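Side-chain contacts in catalase (Pseudomonas syringae, PDB 1M7S), which decomposes hydrogen peroxide into water and oxygen with the help of a bound heme, protecting cells from its toxic effects: residues F330-A333 with D334-Y338; V296-F299 with F300-T303; K37-R40 with F41-R45; P272-A275 with T276-W279. One frame throughout, in Å; residues are numbered along the deposited sequence.

Contact 1: F330-A333 with D334-Y338. With HEM (protoporphyrin IX containing Fe), chain E.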
# COMPACT_ATOMS: atom_id res chain seq x y z
N PHE A 330 17.46 5.32 -12.26
CA PHE A 330 16.94 5.17 -10.92
C PHE A 330 15.40 5.25 -10.89
O PHE A 330 14.72 4.45 -10.19
CB PHE A 330 17.52 6.28 -9.99
CG PHE A 330 16.79 6.24 -8.64
CD1 PHE A 330 17.04 5.22 -7.75
CD2 PHE A 330 15.84 7.20 -8.31
CE1 PHE A 330 16.36 5.14 -6.54
CE2 PHE A 330 15.15 7.13 -7.11
CZ PHE A 330 15.40 6.09 -6.23
N SER A 331 14.89 6.31 -11.53
CA SER A 331 13.47 6.65 -11.29
C SER A 331 12.38 5.71 -11.74
O SER A 331 11.30 5.61 -11.10
CB SER A 331 13.26 8.04 -11.97
OG SER A 331 11.89 8.36 -11.77
N TYR A 332 12.58 5.03 -12.87
CA TYR A 332 11.45 4.18 -13.35
C TYR A 332 11.38 2.97 -12.46
O TYR A 332 10.32 2.60 -11.98
CB TYR A 332 11.72 3.76 -14.80
CG TYR A 332 11.68 4.88 -15.81
CD1 TYR A 332 10.68 4.86 -16.79
CD2 TYR A 332 12.57 5.95 -15.75
CE1 TYR A 332 10.65 5.84 -17.78
CE2 TYR A 332 12.50 6.93 -16.71
CZ TYR A 332 11.57 6.85 -17.73
OH TYR A 332 11.53 7.88 -18.66
N ALA A 333 12.54 2.37 -12.12
CA ALA A 333 12.49 1.16 -11.27
C ALA A 333 11.90 1.54 -9.92
O ALA A 333 11.11 0.79 -9.35
CB ALA A 333 13.88 0.53 -11.11
N ASP A 334 12.25 2.74 -9.44
CA ASP A 334 11.72 3.19 -8.16
C ASP A 334 10.21 3.43 -8.17
O ASP A 334 9.51 2.94 -7.29
CB ASP A 334 12.44 4.50 -7.80
CG ASP A 334 12.00 5.03 -6.46
OD1 ASP A 334 12.14 4.27 -5.47
OD2 ASP A 334 11.52 6.20 -6.50
N THR A 335 9.72 4.17 -9.18
CA THR A 335 8.25 4.40 -9.18
C THR A 335 7.50 3.09 -9.38
O THR A 335 6.37 2.94 -8.93
CB THR A 335 7.89 5.50 -10.21
OG1 THR A 335 6.53 5.93 -9.98
CG2 THR A 335 7.86 4.91 -11.63
N GLN A 336 8.07 2.08 -10.06
CA GLN A 336 7.37 0.82 -10.29
C GLN A 336 7.28 -0.01 -9.01
O GLN A 336 6.36 -0.76 -8.75
CB GLN A 336 8.04 0.07 -11.46
CG GLN A 336 7.68 0.74 -12.81
CD GLN A 336 8.73 0.65 -13.92
OE1 GLN A 336 9.75 -0.05 -13.88
NE2 GLN A 336 8.49 1.43 -14.96
N MET A 337 8.26 0.18 -8.11
CA MET A 337 8.20 -0.52 -6.81
C MET A 337 6.93 -0.03 -6.10
O MET A 337 6.35 -0.77 -5.29
CB MET A 337 9.43 -0.21 -5.98
CG MET A 337 10.72 -0.89 -6.48
SD MET A 337 10.89 -2.54 -5.79
CE MET A 337 12.05 -3.33 -6.87
N TYR A 338 6.59 1.25 -6.30
CA TYR A 338 5.41 1.82 -5.67
C TYR A 338 4.12 1.56 -6.44
O TYR A 338 3.17 1.10 -5.84
CB TYR A 338 5.62 3.36 -5.56
CG TYR A 338 4.36 4.09 -5.20
CD1 TYR A 338 3.82 3.91 -3.91
CD2 TYR A 338 3.71 4.93 -6.11
CE1 TYR A 338 2.66 4.58 -3.53
CE2 TYR A 338 2.54 5.57 -5.73
CZ TYR A 338 2.03 5.38 -4.46
OH TYR A 338 0.86 6.02 -4.09
CHA HEM E . 7.50 7.45 -17.95
CHB HEM E . 10.07 8.88 -21.80
CHC HEM E . 12.68 11.79 -18.96
CHD HEM E . 10.79 9.63 -15.04
C1A HEM E . 7.97 7.61 -19.24
C2A HEM E . 7.40 6.94 -20.43
C3A HEM E . 8.11 7.33 -21.48
C4A HEM E . 9.12 8.26 -21.01
CMA HEM E . 7.96 6.92 -22.96
CAA HEM E . 6.21 5.97 -20.32
CBA HEM E . 6.60 4.45 -20.38
CGA HEM E . 5.30 3.61 -20.47
O1A HEM E . 5.09 2.93 -19.44
O2A HEM E . 4.73 3.72 -21.57
C1B HEM E . 11.02 9.77 -21.37
C2B HEM E . 12.07 10.36 -22.20
C3B HEM E . 12.78 11.18 -21.41
C4B HEM E . 12.22 11.11 -20.09
CMB HEM E . 12.23 10.07 -23.70
CAB HEM E . 13.97 12.09 -21.72
CBB HEM E . 14.82 11.87 -22.70
C1C HEM E . 12.47 11.37 -17.67
C2C HEM E . 13.28 11.73 -16.53
C3C HEM E . 12.78 11.11 -15.46
C4C HEM E . 11.60 10.39 -15.89
CMC HEM E . 14.56 12.60 -16.57
CAC HEM E . 13.25 11.11 -13.99
CBC HEM E . 14.54 11.08 -13.61
C1D HEM E . 9.68 8.91 -15.51
C2D HEM E . 8.76 8.18 -14.66
C3D HEM E . 7.86 7.58 -15.45
C4D HEM E . 8.19 7.92 -16.81
CMD HEM E . 8.88 8.18 -13.13
CAD HEM E . 6.66 6.67 -15.03
CBD HEM E . 7.10 5.17 -15.15
CGD HEM E . 6.09 4.19 -14.59
O1D HEM E . 6.14 3.00 -15.06
O2D HEM E . 5.27 4.50 -13.69
NA HEM E . 8.98 8.43 -19.65
NB HEM E . 11.15 10.22 -20.07
NC HEM E . 11.42 10.58 -17.25
ND HEM E . 9.33 8.68 -16.83
FE HEM E . 10.26 9.43 -18.44
O HOH W 1 9.12 11.59 -19.05
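Asp334 lays its side chain over one face of the Phe330 ring, one helical turn earlier. Its CB sits 4.0 Å from the centroid of the Phe330 ring in a CH-pi contact, and the carboxylate continues across the rim, its plane only 23° from that of the ring, with Asp334 CG 3.6 Å from Phe330 CZ. The carboxylate is held by Arg43 of a second subunit in a salt bridge.

A different side of the helix serves the heme. Tyr332 has CG trans to its carbonyl carbon (chi1 -68°), which carries the phenol to the iron; Tyr332 OH binds HEM FE at 2.0 Å and is also hydrogen-bonded to Arg328. Beside the ring edge, the chain of Gln336 bends at chi2 and brings its amide round to a propionate: Gln336 NE2 donates to HEM O1D over 2.8 Å in an almost straight bond (179°), and the same nitrogen is hydrogen-bonded to Met308 O. Ser331 OG approaches the heme methyl carbon HEM CMD to 3.3 Å and is hydrogen-bonded to Asp42 of the second subunit. Thr335 CG2 comes equally near the other propionate oxygen, HEM O2D.

The i to i+4 backbone bonds donated by Asp334 through Met337 hold this spacing in helix 323-339, the proximal heme helix of the catalase fold, with tyrosine as axial ligand.

Contact 2: V296-F299 with F300-T303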
# COMPACT_ATOMS: atom_id res chain seq x y z
N VAL A 296 -3.56 -6.10 -27.36
CA VAL A 296 -3.53 -6.81 -26.07
C VAL A 296 -4.83 -7.56 -25.79
O VAL A 296 -5.85 -7.21 -26.38
CB VAL A 296 -3.28 -5.82 -24.92
CG1 VAL A 296 -1.98 -5.04 -25.16
CG2 VAL A 296 -4.46 -4.86 -24.79
N ASP A 297 -4.78 -8.49 -24.85
CA ASP A 297 -6.01 -9.21 -24.49
C ASP A 297 -6.75 -8.49 -23.36
O ASP A 297 -7.99 -8.49 -23.35
CB ASP A 297 -5.59 -10.59 -24.00
CG ASP A 297 -5.11 -11.47 -25.17
OD1 ASP A 297 -4.14 -12.23 -24.95
OD2 ASP A 297 -5.68 -11.45 -26.25
N ASN A 298 -5.97 -7.91 -22.44
CA ASN A 298 -6.64 -7.17 -21.32
C ASN A 298 -5.86 -5.89 -21.03
O ASN A 298 -4.67 -6.00 -20.68
CB ASN A 298 -6.73 -8.10 -20.12
CG ASN A 298 -7.40 -7.47 -18.90
OD1 ASN A 298 -6.79 -6.96 -17.95
ND2 ASN A 298 -8.74 -7.55 -18.91
N PHE A 299 -6.47 -4.73 -21.16
CA PHE A 299 -5.81 -3.44 -21.01
C PHE A 299 -5.10 -3.30 -19.67
O PHE A 299 -3.92 -2.91 -19.58
CB PHE A 299 -6.83 -2.29 -21.23
CG PHE A 299 -6.14 -0.95 -21.28
CD1 PHE A 299 -5.73 -0.40 -22.47
CD2 PHE A 299 -5.94 -0.21 -20.11
CE1 PHE A 299 -5.11 0.84 -22.55
CE2 PHE A 299 -5.34 1.03 -20.16
CZ PHE A 299 -4.91 1.56 -21.37
N PHE A 300 -5.81 -3.69 -18.58
CA PHE A 300 -5.23 -3.52 -17.26
C PHE A 300 -4.02 -4.43 -17.06
O PHE A 300 -2.96 -4.06 -16.56
CB PHE A 300 -6.26 -3.80 -16.13
CG PHE A 300 -5.70 -3.58 -14.75
CD1 PHE A 300 -5.25 -4.65 -13.97
CD2 PHE A 300 -5.68 -2.30 -14.18
CE1 PHE A 300 -4.73 -4.50 -12.69
CE2 PHE A 300 -5.15 -2.13 -12.89
CZ PHE A 300 -4.69 -3.23 -12.15
N GLN A 301 -4.21 -5.74 -17.33
CA GLN A 301 -3.16 -6.72 -17.03
C GLN A 301 -1.89 -6.47 -17.82
O GLN A 301 -0.78 -6.77 -17.33
CB GLN A 301 -3.68 -8.16 -17.34
CG GLN A 301 -4.53 -8.75 -16.19
CD GLN A 301 -5.39 -9.90 -16.67
OE1 GLN A 301 -5.39 -10.25 -17.85
NE2 GLN A 301 -6.06 -10.56 -15.70
N GLU A 302 -2.04 -5.95 -19.02
CA GLU A 302 -0.91 -5.72 -19.91
C GLU A 302 -0.53 -4.24 -20.03
O GLU A 302 0.59 -3.93 -19.59
CB GLU A 302 -1.25 -6.27 -21.30
CG GLU A 302 -1.52 -7.79 -21.19
CD GLU A 302 -2.00 -8.38 -22.49
OE1 GLU A 302 -1.19 -8.48 -23.45
OE2 GLU A 302 -3.19 -8.78 -22.58
N THR A 303 -1.35 -3.39 -20.61
CA THR A 303 -0.91 -2.00 -20.85
C THR A 303 -0.75 -1.25 -19.54
O THR A 303 0.24 -0.54 -19.43
CB THR A 303 -1.91 -1.27 -21.76
OG1 THR A 303 -2.13 -2.08 -22.95
CG2 THR A 303 -1.43 0.11 -22.19
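Glu302 reaches back from the first turn of helix 299-304 to the chain that leads into it. Glu302 CB lies 3.5 Å from Asn298 O, the carbonyl that accepts the backbone N-H of Glu302, and CG stays close to the same oxygen. With CG trans to the carbonyl carbon (chi1 -60°) and the chain extended beyond it, CD is carried toward the peptide N-H groups of Asp297 and Asn298. There Glu302 OE2 divides the work: it accepts from Asp297 N at 2.8 Å on the syn side and from Asn298 N at 2.9 Å on the anti side, both donors tilted 31° from the carboxylate plane toward the same face. Glu302 OE1 rests 3.7 Å from Val296 CB and forms a salt bridge with Lys59. Two N-H groups and a lysine would thus be expected to favour the charged carboxylate, although Asp297 OD1, itself bonded to His369 of a third subunit, comes near.

Asn298 returns the service as N-cap. Asn298 OD1 accepts from Gln301 N at 2.9 Å, in the carbonyl plane and on a lone pair, while the amide of Gln301, hydrogen-bonded to Thr370 of the third subunit, crosses that of Asn298 with the planes 50° apart. On another side, Thr303 CB sits over one face of the Phe299 ring, 4.0 Å from its centroid.

The capped turn follows strand 284-295 directly; Val296, Glu302 and Thr303 rest on Phe86 of strand 82-90, and neighbouring subunits pack against Asn298 and Phe299.

Contact 3: K37-R40 with F41-R45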
# COMPACT_ATOMS: atom_id res chain seq x y z
N LYS A 37 -17.76 -9.13 -3.65
CA LYS A 37 -17.84 -8.39 -4.89
C LYS A 37 -17.57 -6.92 -4.61
O LYS A 37 -16.84 -6.36 -5.41
CB LYS A 37 -19.22 -8.41 -5.58
CG LYS A 37 -19.67 -9.77 -6.03
CD LYS A 37 -21.10 -9.69 -6.58
CE LYS A 37 -21.20 -8.97 -7.92
NZ LYS A 37 -22.60 -9.21 -8.46
N LEU A 38 -18.12 -6.39 -3.52
CA LEU A 38 -17.89 -4.95 -3.25
C LEU A 38 -16.43 -4.72 -2.84
O LEU A 38 -15.83 -3.78 -3.36
CB LEU A 38 -18.89 -4.41 -2.24
CG LEU A 38 -20.35 -4.26 -2.71
CD1 LEU A 38 -21.19 -3.72 -1.55
CD2 LEU A 38 -20.38 -3.32 -3.91
N GLN A 39 -15.84 -5.58 -2.02
CA GLN A 39 -14.44 -5.33 -1.62
C GLN A 39 -13.50 -5.43 -2.78
O GLN A 39 -12.49 -4.71 -2.87
CB GLN A 39 -14.08 -6.26 -0.45
CG GLN A 39 -14.77 -5.80 0.84
CD GLN A 39 -14.05 -6.28 2.10
OE1 GLN A 39 -14.05 -7.48 2.45
NE2 GLN A 39 -13.51 -5.32 2.86
N ARG A 40 -13.72 -6.40 -3.71
CA ARG A 40 -12.86 -6.47 -4.86
C ARG A 40 -13.03 -5.23 -5.73
O ARG A 40 -12.08 -4.64 -6.24
CB ARG A 40 -13.19 -7.72 -5.75
CG ARG A 40 -12.63 -9.02 -5.12
CD ARG A 40 -11.11 -9.00 -4.96
NE ARG A 40 -10.42 -8.86 -6.22
CZ ARG A 40 -10.15 -9.77 -7.14
NH1 ARG A 40 -9.50 -9.41 -8.27
NH2 ARG A 40 -10.52 -11.03 -7.02
N PHE A 41 -14.29 -4.85 -6.00
CA PHE A 41 -14.60 -3.69 -6.82
C PHE A 41 -13.89 -2.45 -6.24
O PHE A 41 -13.33 -1.61 -6.97
CB PHE A 41 -16.14 -3.48 -6.84
CG PHE A 41 -16.54 -2.23 -7.60
CD1 PHE A 41 -16.45 -2.13 -8.97
CD2 PHE A 41 -16.93 -1.11 -6.85
CE1 PHE A 41 -16.81 -0.96 -9.64
CE2 PHE A 41 -17.28 0.06 -7.51
CZ PHE A 41 -17.21 0.15 -8.90
N ASP A 42 -14.02 -2.30 -4.94
CA ASP A 42 -13.54 -1.13 -4.21
C ASP A 42 -12.02 -0.97 -4.28
O ASP A 42 -11.47 0.07 -3.93
CB ASP A 42 -13.95 -1.27 -2.72
CG ASP A 42 -15.41 -1.02 -2.42
OD1 ASP A 42 -15.94 -1.28 -1.31
OD2 ASP A 42 -16.14 -0.54 -3.32
N ARG A 43 -11.29 -1.99 -4.77
CA ARG A 43 -9.85 -2.06 -4.80
C ARG A 43 -9.31 -2.28 -6.22
O ARG A 43 -8.11 -2.56 -6.38
CB ARG A 43 -9.33 -3.16 -3.85
CG ARG A 43 -9.52 -2.69 -2.39
CD ARG A 43 -9.29 -3.88 -1.42
NE ARG A 43 -9.52 -3.33 -0.07
CZ ARG A 43 -10.70 -3.05 0.44
NH1 ARG A 43 -11.86 -3.32 -0.16
NH2 ARG A 43 -10.73 -2.51 1.66
N GLU A 44 -10.17 -2.09 -7.23
CA GLU A 44 -9.69 -2.25 -8.58
C GLU A 44 -8.57 -1.29 -9.03
O GLU A 44 -7.77 -1.75 -9.86
CB GLU A 44 -10.86 -2.00 -9.58
CG GLU A 44 -11.81 -3.20 -9.49
CD GLU A 44 -12.87 -3.18 -10.56
OE1 GLU A 44 -12.82 -2.43 -11.55
OE2 GLU A 44 -13.81 -4.00 -10.41
N ARG A 45 -8.56 -0.03 -8.61
CA ARG A 45 -7.63 0.93 -9.20
C ARG A 45 -6.26 0.96 -8.55
O ARG A 45 -6.18 0.77 -7.34
CB ARG A 45 -8.24 2.36 -9.08
CG ARG A 45 -9.67 2.51 -9.65
CD ARG A 45 -9.68 2.34 -11.18
NE ARG A 45 -11.06 2.36 -11.64
CZ ARG A 45 -11.82 1.33 -12.03
NH1 ARG A 45 -11.28 0.09 -12.14
NH2 ARG A 45 -13.13 1.49 -12.30
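Phe41, Gln39 and Arg40 bury the most surface where helix 32-41 gives way to the following loop. Phe41 still belongs to the helix: Phe41 N donates to Lys37 O at 3.0 Å, and its CB nestles against the carbonyls of Lys37 and Leu38. CG trans to the backbone nitrogen (chi1 176°) then leads the ring away from 37-40, to pack on Val50 of a second subunit.

Gln39 runs alongside Arg43, both side chains pointing the same way, with amide and guanidinium planes nearly perpendicular at 83°. The arginine, extended from CG to NE, brings Arg43 NH1 to Gln39 O at 3.1 Å; the oxygen lies in the guanidinium plane and gives a lone pair in its own carbonyl plane. Arg40 contributes through its backbone: Arg40 O accepts from Arg43 N at 3.1 Å, the donor standing well above the carbonyl plane, while its side chain bends twice to reach a salt bridge with Asp7. A type I turn from Phe41 to Glu44 follows.

Asp42 N closes on Leu38 O at 2.8 Å. The polar ends of Gln39, Asp42 and Arg43 turn to helix 323-339 of neighbouring subunits, Gln39 NE2 to Asp334 of a third. A side chain replacing a main-chain donor at the helix end thus keeps Gln39 O satisfied, and the arginine's charge is probably offset by Asp334 of the second subunit, across the tetramer interface.

Contact 4: P272-A275 with T276-W279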
# COMPACT_ATOMS: atom_id res chain seq x y z
N PRO A 272 27.85 16.16 -26.92
CA PRO A 272 27.09 15.08 -27.50
C PRO A 272 26.26 14.33 -26.47
O PRO A 272 25.33 13.65 -26.93
CB PRO A 272 28.08 14.10 -28.20
CG PRO A 272 29.25 15.06 -28.38
CD PRO A 272 29.29 15.99 -27.15
N LEU A 273 26.57 14.40 -25.17
CA LEU A 273 25.71 13.73 -24.19
C LEU A 273 24.73 14.70 -23.53
O LEU A 273 24.13 14.39 -22.49
CB LEU A 273 26.60 13.06 -23.15
CG LEU A 273 27.64 12.05 -23.72
CD1 LEU A 273 28.40 11.47 -22.55
CD2 LEU A 273 26.97 11.01 -24.59
N ASP A 274 24.45 15.81 -24.19
CA ASP A 274 23.44 16.78 -23.74
C ASP A 274 22.08 16.38 -24.36
O ASP A 274 21.94 16.29 -25.59
CB ASP A 274 23.84 18.16 -24.23
CG ASP A 274 22.90 19.29 -24.00
OD1 ASP A 274 23.25 20.43 -24.43
OD2 ASP A 274 21.82 18.99 -23.42
N ALA A 275 21.10 15.99 -23.53
CA ALA A 275 19.80 15.54 -24.02
C ALA A 275 18.99 16.56 -24.80
O ALA A 275 17.95 16.25 -25.42
CB ALA A 275 19.02 15.00 -22.82
N THR A 276 19.38 17.86 -24.79
CA THR A 276 18.77 18.87 -25.60
C THR A 276 19.37 18.97 -27.00
O THR A 276 18.93 19.80 -27.79
CB THR A 276 18.85 20.26 -24.92
OG1 THR A 276 20.21 20.77 -24.86
CG2 THR A 276 18.18 20.14 -23.58
N LYS A 277 20.19 17.97 -27.42
CA LYS A 277 20.82 18.06 -28.71
C LYS A 277 20.66 16.82 -29.58
O LYS A 277 20.69 15.68 -29.09
CB LYS A 277 22.38 18.19 -28.48
CG LYS A 277 22.83 19.46 -27.76
CD LYS A 277 22.65 20.70 -28.65
CE LYS A 277 23.21 21.94 -27.95
NZ LYS A 277 22.23 22.28 -26.84
N ILE A 278 20.53 17.08 -30.87
CA ILE A 278 20.59 15.98 -31.85
C ILE A 278 22.06 15.95 -32.34
O ILE A 278 22.82 16.85 -31.99
CB ILE A 278 19.68 16.20 -33.06
CG1 ILE A 278 20.02 17.46 -33.87
CG2 ILE A 278 18.21 16.30 -32.61
CD1 ILE A 278 19.46 17.38 -35.29
N TRP A 279 22.45 14.96 -33.12
CA TRP A 279 23.80 14.95 -33.69
C TRP A 279 23.60 15.15 -35.21
O TRP A 279 23.28 14.19 -35.91
CB TRP A 279 24.45 13.60 -33.44
CG TRP A 279 24.74 13.21 -32.03
CD1 TRP A 279 24.72 14.00 -30.90
CD2 TRP A 279 25.22 11.93 -31.61
NE1 TRP A 279 25.11 13.27 -29.80
CE2 TRP A 279 25.43 11.99 -30.22
CE3 TRP A 279 25.46 10.72 -32.29
CZ2 TRP A 279 25.85 10.90 -29.47
CZ3 TRP A 279 25.91 9.64 -31.53
CH2 TRP A 279 26.09 9.72 -30.15
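The indole of Trp279 meets Pro272 edge-on: Pro272 O lies at the NE1 edge, 2° out of the ring plane, and accepts from Trp279 NE1 at 2.9 Å through a lone pair in its own carbonyl plane. Pro272 CB adds an apolar touch, 3.9 Å from Trp279 CE2, and Lys209 makes a cation-pi contact with the indole. The other flat group, the carboxylate of Asp274, is met by donors from Thr276 and Lys277.

These pairs belong to a loop between strands 252-260 and 284-295 that doubles back through a type I beta turn, Asp274 to Lys277, and the tryptophan bond spans its open end. Lys277 N reaches Asp274 O from above the carbonyl plane, at 3.0 Å. Asp274 reinforces the bend with its side chain. With CG trans to its main-chain nitrogen (chi1 174°), Asp274 turns its carboxylate to Thr276, and Asp274 OD2 takes both Thr276 N, at 3.0 Å, and the Thr276 hydroxyl. Such a link from an aspartate carboxylate to the N-H two residues on is an Asx turn.

Lys277 bends at chi2 and chi4 to bring its ammonium back over the turn, to OD1 of the same carboxylate; this oxygen also pairs with Arg132, while the ammonium bonds to Glu409 O. The buried aspartate thus has two cationic partners, which would probably stabilise its charge. The side chain of Ala275 packs on His194 and comes about 5 Å from the heme. Thr276 OG1 gives the closest approach to the carboxylate, 2.8 Å from Asp274 OD2 on its syn side, 34° out of plane.

Along the chain the four contacts come in series, none enclosing or crossing another: contact 3 first, then contacts 4, 2 and 1. Contact 3 ends helix 32-41 near the N terminus. Contact 4 turns the loop between strands 252-260 and 284-295, and contact 2 starts helix 299-304 just after the latter strand; these two lie on opposite sides of the chain's centre, the centres of the two contacts about 35 Å apart. Contact 1 follows within helix 323-339. Contacts 2 and 3 touch directly, Phe300 CE2 lying 4.0 Å from Glu44 O. Contacts 1 and 3 do not meet within one chain, but residues 38-45 join residues 330-338 of neighbouring subunits, linking the N-terminal arm to the heme helix across the tetramer.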